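Local coordinates for protein thioredoxin (Thermosipho africanus, PDB 6MOS) that probably reduces disulfide bonds in partner proteins by thiol-disulfide exchange, as a thioredoxin with a redox-active pair that cycles between disulfide and dithiol forms, at residues A[32-37]-A[59-64]; A[38-43]-A[78-83]; A[46-51]-A[98-103]; A[53-58]-A[106-111]. All blocks are in the same frame, centred on the assembly; numbering follows the deposited sequence.

Contact 1: residues A[32-37]-A[59-64]. With TAM (tris(hydroxyethyl)aminomethane), chain B.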
loop_
_atom_site.group_PDB
_atom_site.type_symbol
_atom_site.label_atom_id
_atom_site.label_comp_id
_atom_site.label_asym_id
_atom_site.label_seq_id
_atom_site.Cartn_x
_atom_site.Cartn_y
_atom_site.Cartn_z
ATOM N N TYR A 32 -0.864 3.679 -0.659
ATOM C CA TYR A 32 -2.069 3.027 -1.171
ATOM C C TYR A 32 -2.568 3.853 -2.346
ATOM O O TYR A 32 -2.991 4.993 -2.158
ATOM C CB TYR A 32 -3.128 2.943 -0.078
ATOM C CG TYR A 32 -4.383 2.220 -0.493
ATOM C CD1 TYR A 32 -4.392 0.846 -0.597
ATOM C CD2 TYR A 32 -5.555 2.914 -0.758
ATOM C CE1 TYR A 32 -5.535 0.175 -0.987
ATOM C CE2 TYR A 32 -6.715 2.250 -1.151
ATOM C CZ TYR A 32 -6.691 0.880 -1.261
ATOM O OH TYR A 32 -7.834 0.193 -1.638
ATOM N N PHE A 33 -2.523 3.285 -3.549
ATOM C CA PHE A 33 -2.916 3.992 -4.766
ATOM C C PHE A 33 -4.332 3.591 -5.147
ATOM O O PHE A 33 -4.640 2.399 -5.238
ATOM C CB PHE A 33 -1.956 3.700 -5.919
ATOM C CG PHE A 33 -0.531 4.120 -5.643
ATOM C CD1 PHE A 33 0.339 3.270 -4.971
ATOM C CD2 PHE A 33 -0.069 5.359 -6.060
ATOM C CE1 PHE A 33 1.657 3.651 -4.714
ATOM C CE2 PHE A 33 1.247 5.753 -5.808
ATOM C CZ PHE A 33 2.107 4.902 -5.135
ATOM N N LYS A 34 -5.191 4.585 -5.365
ATOM C CA LYS A 34 -6.604 4.311 -5.583
ATOM C C LYS A 34 -7.172 5.330 -6.560
ATOM O O LYS A 34 -6.510 6.293 -6.950
ATOM C CB LYS A 34 -7.380 4.324 -4.251
ATOM C CG LYS A 34 -7.269 5.635 -3.426
ATOM C CD LYS A 34 -8.318 6.676 -3.870
ATOM C CE LYS A 34 -8.295 7.926 -3.001
ATOM N NZ LYS A 34 -9.487 8.776 -3.315
ATOM N N ASN A 35 -8.415 5.099 -6.966
ATOM C CA ASN A 35 -9.237 6.185 -7.469
ATOM C C ASN A 35 -10.643 5.981 -6.930
ATOM O O ASN A 35 -10.962 4.940 -6.342
ATOM C CB ASN A 35 -9.161 6.295 -8.995
ATOM C CG ASN A 35 -9.863 5.179 -9.704
ATOM O OD1 ASN A 35 -11.013 4.859 -9.415
ATOM N ND2 ASN A 35 -9.171 4.584 -10.662
ATOM N N ASP A 36 -11.485 6.994 -7.077
ATOM C CA ASP A 36 -12.762 6.915 -6.390
ATOM C C ASP A 36 -13.816 6.176 -7.205
ATOM O O ASP A 36 -14.950 6.035 -6.739
ATOM C CB ASP A 36 -13.243 8.314 -5.994
ATOM C CG ASP A 36 -12.581 8.808 -4.711
ATOM O OD1 ASP A 36 -12.067 7.967 -3.936
ATOM O OD2 ASP A 36 -12.574 10.032 -4.468
ATOM N N LYS A 37 -13.463 5.686 -8.390
ATOM C CA LYS A 37 -14.351 4.846 -9.187
ATOM C C LYS A 37 -14.037 3.363 -9.050
ATOM O O LYS A 37 -14.694 2.529 -9.696
ATOM C CB LYS A 37 -14.277 5.256 -10.655
ATOM C CG LYS A 37 -14.922 6.603 -10.913
ATOM C CD LYS A 37 -14.751 7.048 -12.358
ATOM C CE LYS A 37 -13.359 7.604 -12.596
ATOM N NZ LYS A 37 -13.331 8.540 -13.751
ATOM N N ILE A 59 0.682 5.838 6.582
ATOM C CA ILE A 59 0.044 5.418 5.343
ATOM C C ILE A 59 -0.345 6.655 4.555
ATOM O O ILE A 59 -0.951 7.584 5.099
ATOM C CB ILE A 59 -1.187 4.520 5.577
ATOM C CG1 ILE A 59 -1.799 4.133 4.232
ATOM C CG2 ILE A 59 -2.225 5.212 6.458
ATOM C CD1 ILE A 59 -2.820 3.021 4.329
ATOM N N GLU A 60 0.015 6.679 3.283
ATOM C CA GLU A 60 -0.368 7.769 2.404
ATOM C C GLU A 60 -1.348 7.221 1.378
ATOM O O GLU A 60 -1.045 6.234 0.702
ATOM C CB GLU A 60 0.852 8.371 1.723
ATOM C CG GLU A 60 0.479 9.533 0.829
ATOM C CD GLU A 60 1.678 10.209 0.195
ATOM O OE1 GLU A 60 2.821 9.733 0.392
ATOM O OE2 GLU A 60 1.459 11.219 -0.519
ATOM N N VAL A 61 -2.526 7.829 1.291
ATOM C CA VAL A 61 -3.539 7.410 0.325
ATOM C C VAL A 61 -3.433 8.351 -0.867
ATOM O O VAL A 61 -3.505 9.577 -0.710
ATOM C CB VAL A 61 -4.948 7.418 0.938
ATOM C CG1 VAL A 61 -5.968 6.917 -0.083
ATOM C CG2 VAL A 61 -4.982 6.536 2.174
ATOM N N ILE A 62 -3.204 7.789 -2.049
ATOM C CA ILE A 62 -2.837 8.557 -3.230
ATOM C C ILE A 62 -3.896 8.301 -4.288
ATOM O O ILE A 62 -4.139 7.145 -4.656
ATOM C CB ILE A 62 -1.442 8.172 -3.741
ATOM C CG1 ILE A 62 -0.406 8.436 -2.649
ATOM C CG2 ILE A 62 -1.105 8.923 -5.038
ATOM C CD1 ILE A 62 0.928 7.790 -2.896
ATOM N N ASP A 63 -4.534 9.371 -4.763
ATOM C CA ASP A 63 -5.551 9.258 -5.799
ATOM C C ASP A 63 -4.876 9.455 -7.151
ATOM O O ASP A 63 -4.409 10.556 -7.467
ATOM C CB ASP A 63 -6.676 10.267 -5.588
ATOM C CG ASP A 63 -7.880 9.953 -6.458
ATOM O OD1 ASP A 63 -7.767 10.142 -7.685
ATOM O OD2 ASP A 63 -8.912 9.501 -5.917
ATOM N N VAL A 64 -4.852 8.392 -7.963
ATOM C CA VAL A 64 -4.074 8.416 -9.199
ATOM C C VAL A 64 -4.718 9.301 -10.254
ATOM O O VAL A 64 -4.050 9.691 -11.218
ATOM C CB VAL A 64 -3.856 6.987 -9.733
ATOM C CG1 VAL A 64 -3.165 6.152 -8.666
ATOM C CG2 VAL A 64 -5.181 6.337 -10.187
HETATM C C TAM B . -1.041 11.854 4.959
HETATM C C1 TAM B . -1.823 12.089 3.655
HETATM C C2 TAM B . -1.226 10.446 5.499
HETATM C C3 TAM B . 0.438 12.180 4.669
HETATM C C4 TAM B . -3.093 11.261 3.506
HETATM C C5 TAM B . -1.994 10.434 6.823
HETATM C C6 TAM B . 1.476 11.165 5.145
HETATM N N TAM B . -1.539 12.783 5.968
HETATM O O4 TAM B . -2.852 10.309 2.511
HETATM O O5 TAM B . -2.314 9.117 7.196
HETATM O O6 TAM B . 1.853 11.365 6.497
HETATM O O HOH W 1 -10.560 9.398 -8.219
#
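Lys34 and Asp63, bridge partners on two parallel strands, form a salt bridge that a second acid shares: Lys34 NZ lies 2.8 Å from Asp63 OD2, on that oxygen's anti lone pair, and 2.8 Å from Asp36 OD1, which it meets from above the carboxylate plane. A bend at the second torsion of the lysine (chi2 86°) turns CD, CE and NZ toward Asp63, while its CG lies 3.8 Å from Val61 CG1. Asp36 OD2 and Asp63 OD2 stand 4.0 Å apart, so a lysine charge between the two acids probably offsets their repulsion; a water accepting from Asp36 N donates to Asp63 OD2. A methionine in place of Lys34 would probably leave these two carboxylates close together without their shared cation. Asp63 OD1 is held separately by the backbone N atoms of Ile65 and Glu66.

The backbones are joined by four hydrogen bonds, among them Tyr32 N to Glu60 O at 2.9 Å and nearly straight (172°). On the sheet face away from Lys34, Phe33 and Ile62 run alongside each other, with Ile62 CD1 3.6 Å from Phe33 CE2. At the outer edge of strand 58-63, tris(hydroxyethyl)aminomethane O4 accepts from Val61 N at 2.8 Å. Strands 29-34 and 58-63, joined through helix 39-55, are the two parallel strands of the beta-alpha-beta unit of the thioredoxin fold.

Contact 2: residues A[38-43]-A[78-83]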
loop_
_atom_site.group_PDB
_atom_site.type_symbol
_atom_site.label_atom_id
_atom_site.label_comp_id
_atom_site.label_asym_id
_atom_site.label_seq_id
_atom_site.Cartn_x
_atom_site.Cartn_y
_atom_site.Cartn_z
ATOM N N CYS A 38 -13.064 3.016 -8.217
ATOM C CA CYS A 38 -12.589 1.642 -8.048
ATOM C C CYS A 38 -13.253 1.028 -6.815
ATOM O O CYS A 38 -13.000 1.451 -5.679
ATOM C CB CYS A 38 -11.065 1.634 -7.942
ATOM S SG CYS A 38 -10.253 0.134 -7.281
ATOM N N SER A 39 -14.081 0.003 -7.039
ATOM C CA SER A 39 -14.859 -0.557 -5.944
ATOM C C SER A 39 -14.014 -1.438 -5.036
ATOM O O SER A 39 -14.207 -1.434 -3.812
ATOM C CB SER A 39 -16.045 -1.348 -6.507
ATOM O OG SER A 39 -16.858 -0.516 -7.315
ATOM N N VAL A 40 -13.095 -2.222 -5.605
ATOM C CA VAL A 40 -12.176 -2.979 -4.762
ATOM C C VAL A 40 -11.355 -2.027 -3.896
ATOM O O VAL A 40 -11.068 -2.323 -2.732
ATOM C CB VAL A 40 -11.279 -3.886 -5.623
ATOM C CG1 VAL A 40 -10.220 -4.562 -4.779
ATOM C CG2 VAL A 40 -12.137 -4.940 -6.352
ATOM N N CYS A 41 -10.995 -0.856 -4.440
ATOM C CA CYS A 41 -10.223 0.121 -3.655
ATOM C C CYS A 41 -11.007 0.629 -2.454
ATOM O O CYS A 41 -10.449 0.776 -1.355
ATOM C CB CYS A 41 -9.812 1.323 -4.508
ATOM S SG CYS A 41 -8.856 0.983 -5.979
ATOM N N LYS A 42 -12.284 0.961 -2.654
ATOM C CA LYS A 42 -13.101 1.467 -1.551
ATOM C C LYS A 42 -13.240 0.434 -0.439
ATOM O O LYS A 42 -13.159 0.773 0.748
ATOM C CB LYS A 42 -14.481 1.869 -2.064
ATOM C CG LYS A 42 -14.471 2.960 -3.103
ATOM C CD LYS A 42 -15.897 3.340 -3.443
ATOM C CE LYS A 42 -15.962 4.091 -4.742
ATOM N NZ LYS A 42 -16.957 3.518 -5.687
ATOM N N ALA A 43 -13.463 -0.829 -0.806
ATOM C CA ALA A 43 -13.621 -1.893 0.179
ATOM C C ALA A 43 -12.313 -2.174 0.908
ATOM O O ALA A 43 -12.317 -2.516 2.098
ATOM C CB ALA A 43 -14.134 -3.172 -0.500
ATOM N N THR A 78 -2.353 0.412 -12.280
ATOM C CA THR A 78 -3.604 -0.197 -11.867
ATOM C C THR A 78 -3.879 0.135 -10.409
ATOM O O THR A 78 -2.959 0.355 -9.619
ATOM C CB THR A 78 -3.578 -1.725 -12.054
ATOM O OG1 THR A 78 -4.813 -2.275 -11.580
ATOM C CG2 THR A 78 -2.399 -2.354 -11.324
ATOM N N VAL A 79 -5.157 0.176 -10.054
ATOM C CA VAL A 79 -5.538 0.313 -8.651
ATOM C C VAL A 79 -6.463 -0.842 -8.277
ATOM O O VAL A 79 -7.207 -1.347 -9.130
ATOM C CB VAL A 79 -6.172 1.691 -8.372
ATOM C CG1 VAL A 79 -5.145 2.760 -8.596
ATOM C CG2 VAL A 79 -7.337 1.952 -9.312
ATOM N N PRO A 80 -6.442 -1.318 -7.029
ATOM C CA PRO A 80 -5.523 -0.790 -6.007
ATOM C C PRO A 80 -4.081 -1.237 -6.241
ATOM O O PRO A 80 -3.854 -2.316 -6.800
ATOM C CB PRO A 80 -6.087 -1.364 -4.710
ATOM C CG PRO A 80 -6.738 -2.654 -5.130
ATOM C CD PRO A 80 -7.337 -2.363 -6.496
ATOM N N THR A 81 -3.111 -0.399 -5.869
ATOM C CA THR A 81 -1.727 -0.829 -5.764
ATOM C C THR A 81 -1.259 -0.487 -4.359
ATOM O O THR A 81 -1.586 0.582 -3.841
ATOM C CB THR A 81 -0.809 -0.172 -6.823
ATOM O OG1 THR A 81 -1.118 -0.657 -8.141
ATOM C CG2 THR A 81 0.666 -0.442 -6.525
ATOM N N VAL A 82 -0.545 -1.413 -3.729
ATOM C CA VAL A 82 -0.014 -1.220 -2.384
ATOM C C VAL A 82 1.500 -1.320 -2.463
ATOM O O VAL A 82 2.032 -2.290 -3.010
ATOM C CB VAL A 82 -0.578 -2.248 -1.384
ATOM C CG1 VAL A 82 0.078 -2.061 -0.028
ATOM C CG2 VAL A 82 -2.077 -2.087 -1.250
ATOM N N ILE A 83 2.198 -0.315 -1.933
ATOM C CA ILE A 83 3.652 -0.352 -1.877
ATOM C C ILE A 83 4.044 -0.223 -0.415
ATOM O O ILE A 83 3.593 0.700 0.267
ATOM C CB ILE A 83 4.293 0.760 -2.728
ATOM C CG1 ILE A 83 3.866 0.634 -4.197
ATOM C CG2 ILE A 83 5.812 0.686 -2.659
ATOM C CD1 ILE A 83 4.582 1.603 -5.112
#
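The peptide bond between Val79 and Pro80 is cis, and the loop here, just before strand 81-86, lies against the first turn of helix 39-55, with the CA atoms of Cys41 and Pro80 5.3 Å apart. This is the thioredoxin active-site arrangement: a CxxC pair at a helix start, here oxidised to a disulfide, facing a cis-proline. Cys38 occupies the N-cap position, and Cys41 lies in the first turn.

Cys41 and Pro80 carry the contact. The sulfur of Cys41, anti to the carbonyl carbon (chi1 -57°), sits over the Val79-Pro80 junction, with SG 3.5 Å from Pro80 N and 3.7 Å from Val79 CB. Pro80 CD touches both sulfurs, at 3.7 Å from Cys41 SG and 3.9 Å from Cys38 SG, so Cys41 SG lies over one face of the pyrrolidine ring, with Cys38 SG near its CD corner. Val79 CG2 also approaches Cys38 CB.

No hydrogen bond crosses between the two segments; the disulfide is packed against carbon and the proline nitrogen. The loop is tied within itself by Thr81 OG1, which donates to Thr78 O at 2.6 Å. Tyr32 OH is hydrogen-bonded to Cys41 O, linking the start of the helix to the central sheet. On the more exposed flank, Val40 crosses the proline ring at about a right angle, its CG1 4.0 Å from Pro80 CG.

Contact 3: residues A[46-51]-A[98-103]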
loop_
_atom_site.group_PDB
_atom_site.type_symbol
_atom_site.label_atom_id
_atom_site.label_comp_id
_atom_site.label_asym_id
_atom_site.label_seq_id
_atom_site.Cartn_x
_atom_site.Cartn_y
_atom_site.Cartn_z
ATOM N N PRO A 46 -10.489 0.832 4.147
ATOM C CA PRO A 46 -10.533 0.779 5.618
ATOM C C PRO A 46 -9.706 -0.354 6.198
ATOM O O PRO A 46 -9.153 -0.205 7.296
ATOM C CB PRO A 46 -12.029 0.619 5.921
ATOM C CG PRO A 46 -12.609 0.061 4.692
ATOM C CD PRO A 46 -11.828 0.634 3.562
ATOM N N LYS A 47 -9.588 -1.476 5.489
ATOM C CA LYS A 47 -8.730 -2.553 5.961
ATOM C C LYS A 47 -7.277 -2.108 5.988
ATOM O O LYS A 47 -6.576 -2.304 6.987
ATOM C CB LYS A 47 -8.885 -3.784 5.070
ATOM C CG LYS A 47 -10.318 -4.250 4.832
ATOM C CD LYS A 47 -10.318 -5.463 3.904
ATOM C CE LYS A 47 -11.725 -5.936 3.543
ATOM N NZ LYS A 47 -12.381 -6.644 4.677
ATOM N N ILE A 48 -6.802 -1.517 4.888
ATOM C CA ILE A 48 -5.393 -1.146 4.829
ATOM C C ILE A 48 -5.098 -0.052 5.844
ATOM O O ILE A 48 -4.021 -0.033 6.448
ATOM C CB ILE A 48 -4.990 -0.749 3.392
ATOM C CG1 ILE A 48 -3.466 -0.632 3.272
ATOM C CG2 ILE A 48 -5.644 0.546 2.944
ATOM C CD1 ILE A 48 -2.749 -1.974 3.369
ATOM N N GLN A 49 -6.059 0.840 6.086
ATOM C CA GLN A 49 -5.874 1.864 7.111
ATOM C C GLN A 49 -5.774 1.246 8.497
ATOM O O GLN A 49 -4.946 1.665 9.316
ATOM C CB GLN A 49 -7.024 2.862 7.054
ATOM C CG GLN A 49 -6.974 3.742 5.838
ATOM C CD GLN A 49 -7.974 4.872 5.903
ATOM O OE1 GLN A 49 -7.665 6.003 5.531
ATOM N NE2 GLN A 49 -9.183 4.571 6.376
ATOM N N THR A 50 -6.608 0.248 8.775
ATOM C CA THR A 50 -6.553 -0.417 10.068
ATOM C C THR A 50 -5.238 -1.160 10.240
ATOM O O THR A 50 -4.617 -1.088 11.305
ATOM C CB THR A 50 -7.749 -1.357 10.202
ATOM O OG1 THR A 50 -8.934 -0.579 10.424
ATOM C CG2 THR A 50 -7.546 -2.337 11.352
ATOM N N ILE A 51 -4.794 -1.860 9.191
ATOM C CA ILE A 51 -3.490 -2.522 9.207
ATOM C C ILE A 51 -2.397 -1.535 9.595
ATOM O O ILE A 51 -1.533 -1.832 10.431
ATOM C CB ILE A 51 -3.201 -3.157 7.834
ATOM C CG1 ILE A 51 -4.158 -4.316 7.569
ATOM C CG2 ILE A 51 -1.759 -3.631 7.740
ATOM C CD1 ILE A 51 -4.285 -4.651 6.096
ATOM N N PHE A 98 -3.806 -9.657 -5.726
ATOM C CA PHE A 98 -3.319 -9.853 -4.368
ATOM C C PHE A 98 -4.488 -9.713 -3.404
ATOM O O PHE A 98 -5.476 -9.030 -3.700
ATOM C CB PHE A 98 -2.215 -8.851 -4.018
ATOM C CG PHE A 98 -2.696 -7.438 -3.900
ATOM C CD1 PHE A 98 -2.830 -6.633 -5.029
ATOM C CD2 PHE A 98 -2.993 -6.897 -2.658
ATOM C CE1 PHE A 98 -3.258 -5.326 -4.911
ATOM C CE2 PHE A 98 -3.435 -5.583 -2.539
ATOM C CZ PHE A 98 -3.561 -4.800 -3.666
ATOM N N SER A 99 -4.370 -10.377 -2.258
ATOM C CA SER A 99 -5.337 -10.271 -1.179
ATOM C C SER A 99 -4.763 -9.421 -0.059
ATOM O O SER A 99 -3.545 -9.251 0.054
ATOM C CB SER A 99 -5.709 -11.651 -0.629
ATOM O OG SER A 99 -4.576 -12.262 -0.033
ATOM N N ILE A 100 -5.650 -8.909 0.796
ATOM C CA ILE A 100 -5.175 -8.068 1.890
ATOM C C ILE A 100 -4.348 -8.880 2.878
ATOM O O ILE A 100 -3.476 -8.324 3.550
ATOM C CB ILE A 100 -6.362 -7.353 2.565
ATOM C CG1 ILE A 100 -5.881 -6.174 3.396
ATOM C CG2 ILE A 100 -7.159 -8.299 3.440
ATOM C CD1 ILE A 100 -5.416 -5.004 2.552
ATOM N N SER A 101 -4.555 -10.203 2.943
ATOM C CA SER A 101 -3.750 -11.024 3.847
ATOM C C SER A 101 -2.280 -11.061 3.431
ATOM O O SER A 101 -1.396 -11.125 4.298
ATOM C CB SER A 101 -4.319 -12.440 3.917
ATOM O OG SER A 101 -4.358 -13.030 2.636
ATOM N N GLU A 102 -1.997 -11.019 2.124
ATOM C CA GLU A 102 -0.609 -10.975 1.663
ATOM C C GLU A 102 0.100 -9.733 2.176
ATOM O O GLU A 102 1.280 -9.792 2.534
ATOM C CB GLU A 102 -0.533 -10.997 0.140
ATOM C CG GLU A 102 -1.238 -12.153 -0.528
ATOM C CD GLU A 102 -1.161 -12.044 -2.031
ATOM O OE1 GLU A 102 -0.129 -11.554 -2.539
ATOM O OE2 GLU A 102 -2.135 -12.422 -2.707
ATOM N N VAL A 103 -0.601 -8.596 2.203
ATOM C CA VAL A 103 -0.005 -7.359 2.699
ATOM C C VAL A 103 0.350 -7.491 4.173
ATOM O O VAL A 103 1.457 -7.142 4.598
ATOM C CB VAL A 103 -0.952 -6.171 2.456
ATOM C CG1 VAL A 103 -0.326 -4.875 2.982
ATOM C CG2 VAL A 103 -1.266 -6.063 0.971
#
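Helices 39-55 and 100-115 meet here on one side of the central sheet, and Ile100, at the start of the later helix, reaches across to the earlier one. Ile51 and Ile100 reach toward each other tip to tip: Ile51 CD1 lies 3.5 Å from Ile100 CG1, tighter than usual for two carbons, and 3.7 Å from Ile100 CD1. The branch of Ile100 that does the touching has CG1 opposite the backbone N (chi1 -163°) and is then turned at its second torsion (chi2 72°), which brings CD1 beside the end of Ile48 as well.

In the thioredoxin fold helices flank the sheet on both sides, and this pair shares the face that carries Tyr32 and Val82. Ile48 therefore looks two ways. Its CD1 meets Val103 CG1 at 3.8 Å, the two side chains crossing at about a right angle, while the residue also packs on Ile30 and Tyr32 of strand 29-34. Val103 in turn rests on Val82 and Ile84 of strand 81-86. At the outer margin, Lys47 offers its CB, 4.2 Å from Ile100 CG1, before its chain leads the amine away from the other helix.

Within the segments, Thr50 N and Thr50 OG1 approach Pro46 O from opposite faces of its plane, and Ser99 N donates to Glu102 OE2 at 3.1 Å, meeting the carboxylate from above its plane.

Contact 4: residues A[53-58]-A[106-111]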
loop_
_atom_site.group_PDB
_atom_site.type_symbol
_atom_site.label_atom_id
_atom_site.label_comp_id
_atom_site.label_asym_id
_atom_site.label_seq_id
_atom_site.Cartn_x
_atom_site.Cartn_y
_atom_site.Cartn_z
ATOM N N LYS A 53 -2.649 1.417 11.192
ATOM C CA LYS A 53 -2.825 1.778 12.595
ATOM C C LYS A 53 -2.387 0.641 13.510
ATOM O O LYS A 53 -1.792 0.876 14.568
ATOM C CB LYS A 53 -4.287 2.148 12.848
ATOM C CG LYS A 53 -4.603 2.535 14.283
ATOM C CD LYS A 53 -5.877 1.855 14.779
ATOM C CE LYS A 53 -6.383 2.474 16.087
ATOM N NZ LYS A 53 -5.307 2.761 17.090
ATOM N N ASN A 54 -2.661 -0.603 13.108
ATOM C CA ASN A 54 -2.325 -1.761 13.930
ATOM C C ASN A 54 -0.820 -1.930 14.095
ATOM O O ASN A 54 -0.366 -2.437 15.127
ATOM C CB ASN A 54 -2.920 -3.017 13.312
ATOM C CG ASN A 54 -3.466 -3.960 14.343
ATOM O OD1 ASN A 54 -4.611 -3.823 14.780
ATOM N ND2 ASN A 54 -2.651 -4.930 14.747
ATOM N N PHE A 55 -0.036 -1.531 13.093
ATOM C CA PHE A 55 1.416 -1.646 13.141
ATOM C C PHE A 55 2.106 -0.308 13.369
ATOM O O PHE A 55 3.340 -0.248 13.321
ATOM C CB PHE A 55 1.949 -2.279 11.852
ATOM C CG PHE A 55 1.572 -3.718 11.674
ATOM C CD1 PHE A 55 2.314 -4.721 12.273
ATOM C CD2 PHE A 55 0.488 -4.075 10.886
ATOM C CE1 PHE A 55 1.976 -6.047 12.100
ATOM C CE2 PHE A 55 0.140 -5.405 10.708
ATOM C CZ PHE A 55 0.886 -6.394 11.317
ATOM N N ASP A 56 1.345 0.761 13.609
ATOM C CA ASP A 56 1.898 2.101 13.783
ATOM C C ASP A 56 2.802 2.480 12.615
ATOM O O ASP A 56 3.921 2.962 12.796
ATOM C CB ASP A 56 2.645 2.214 15.109
ATOM C CG ASP A 56 1.754 1.954 16.292
ATOM O OD1 ASP A 56 0.953 2.853 16.624
ATOM O OD2 ASP A 56 1.849 0.857 16.885
ATOM N N ILE A 57 2.315 2.242 11.398
ATOM C CA ILE A 57 3.035 2.591 10.179
ATOM C C ILE A 57 2.285 3.723 9.491
ATOM O O ILE A 57 1.054 3.672 9.374
ATOM C CB ILE A 57 3.182 1.373 9.250
ATOM C CG1 ILE A 57 4.130 0.340 9.866
ATOM C CG2 ILE A 57 3.672 1.796 7.863
ATOM C CD1 ILE A 57 4.215 -0.943 9.049
ATOM N N ASP A 58 3.020 4.753 9.059
ATOM C CA ASP A 58 2.418 5.829 8.279
ATOM C C ASP A 58 1.800 5.260 7.015
ATOM O O ASP A 58 2.324 4.309 6.432
ATOM C CB ASP A 58 3.459 6.878 7.889
ATOM C CG ASP A 58 3.891 7.743 9.046
ATOM O OD1 ASP A 58 3.202 7.748 10.090
ATOM O OD2 ASP A 58 4.921 8.424 8.893
ATOM N N THR A 106 3.399 -9.749 4.621
ATOM C CA THR A 106 4.676 -9.131 4.274
ATOM C C THR A 106 5.124 -8.164 5.360
ATOM O O THR A 106 6.310 -8.128 5.717
ATOM C CB THR A 106 4.574 -8.414 2.923
ATOM O OG1 THR A 106 4.322 -9.373 1.888
ATOM C CG2 THR A 106 5.857 -7.666 2.603
ATOM N N ILE A 107 4.187 -7.379 5.901
ATOM C CA ILE A 107 4.532 -6.449 6.970
ATOM C C ILE A 107 5.042 -7.212 8.186
ATOM O O ILE A 107 6.050 -6.834 8.797
ATOM C CB ILE A 107 3.325 -5.555 7.315
ATOM C CG1 ILE A 107 2.941 -4.703 6.111
ATOM C CG2 ILE A 107 3.627 -4.674 8.509
ATOM C CD1 ILE A 107 1.812 -3.707 6.379
ATOM N N GLU A 108 4.384 -8.323 8.530
ATOM C CA GLU A 108 4.814 -9.088 9.698
ATOM C C GLU A 108 6.175 -9.732 9.475
ATOM O O GLU A 108 7.054 -9.652 10.347
ATOM C CB GLU A 108 3.762 -10.136 10.056
ATOM C CG GLU A 108 2.620 -9.539 10.852
ATOM C CD GLU A 108 1.657 -10.573 11.393
ATOM O OE1 GLU A 108 1.571 -11.675 10.811
ATOM O OE2 GLU A 108 0.983 -10.276 12.406
ATOM N N ARG A 109 6.383 -10.351 8.312
ATOM C CA ARG A 109 7.677 -10.967 8.030
ATOM C C ARG A 109 8.793 -9.934 8.031
ATOM O O ARG A 109 9.879 -10.185 8.571
ATOM C CB ARG A 109 7.640 -11.703 6.690
ATOM C CG ARG A 109 6.732 -12.925 6.647
ATOM C CD ARG A 109 7.228 -13.945 5.629
ATOM N NE ARG A 109 7.775 -13.309 4.433
ATOM C CZ ARG A 109 7.043 -12.908 3.396
ATOM N NH1 ARG A 109 5.727 -13.067 3.412
ATOM N NH2 ARG A 109 7.631 -12.338 2.349
ATOM N N TYR A 110 8.550 -8.762 7.429
ATOM C CA TYR A 110 9.584 -7.733 7.407
ATOM C C TYR A 110 9.920 -7.256 8.812
ATOM O O TYR A 110 11.096 -7.065 9.149
ATOM C CB TYR A 110 9.154 -6.550 6.536
ATOM C CG TYR A 110 10.257 -5.521 6.395
ATOM C CD1 TYR A 110 11.342 -5.752 5.555
ATOM C CD2 TYR A 110 10.225 -4.337 7.114
ATOM C CE1 TYR A 110 12.349 -4.830 5.426
ATOM C CE2 TYR A 110 11.235 -3.399 6.991
ATOM C CZ TYR A 110 12.290 -3.652 6.143
ATOM O OH TYR A 110 13.289 -2.720 6.018
ATOM N N LEU A 111 8.904 -7.064 9.656
ATOM C CA LEU A 111 9.182 -6.620 11.021
ATOM C C LEU A 111 9.881 -7.712 11.820
ATOM O O LEU A 111 10.756 -7.419 12.648
ATOM C CB LEU A 111 7.890 -6.182 11.708
ATOM C CG LEU A 111 7.362 -4.840 11.186
ATOM C CD1 LEU A 111 6.013 -4.507 11.792
ATOM C CD2 LEU A 111 8.363 -3.729 11.468
#
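The aromatic contact is a CH-pi interaction: Ile107 CG2 sits over the centre of the Phe55 ring, 3.9 Å from its centroid and only 9° off the ring normal. With CG1 beside the backbone N (chi1 -63°), Ile107 leaves CG2 anti to that N and turned to the ring. Aliphatic packing extends from the same methyl, since Ile57 CD1 lies 3.8 Å from Ile107 CG2 as the two isoleucines slide past each other in opposite directions. Leu111, one turn on, brings its CD1 to 3.7 Å from Phe55 CD1.

Beside these, the acidic Glu108 contributes carbon: its CG is 3.6 Å from Phe55 CZ, and its carboxylate plane stands 88° to the ring. An alanine in place of Phe55 is likely to leave Ile107 CG2 without its aromatic cover and open a gap between Leu111 and the stem of Glu108.

Asp56, with positive phi, is the first residue to leave helical angles, in a Schellman motif. Phe55 comes before the turn and Ile57 after it, and both point toward helix 100-115. Such a turn leads from helix 39-55 into strand 58-63 within the beta-alpha-beta unit of the thioredoxin fold.

Helix 39-55 enters contacts 2, 3 and 4 in turn, while contact 1 pairs the strands that precede and follow it. Contact 3 is the buried one, purely aliphatic; contact 4, about 11 Å away between centres, joins the same two helices nearer the surface, where an aromatic ring and the stem of an acid come in, and Ile51 CG2 touches Ile107 CD1 between them. Contact 1 is partly buried, with backbone bonds and a charged network. Contact 2 lies at the surface and has sulfur and proline in place of either. Contacts 1 and 2 adjoin through neighbouring strands 29-34 and 81-86, whereas contact 4 lies across the chain's centre from both.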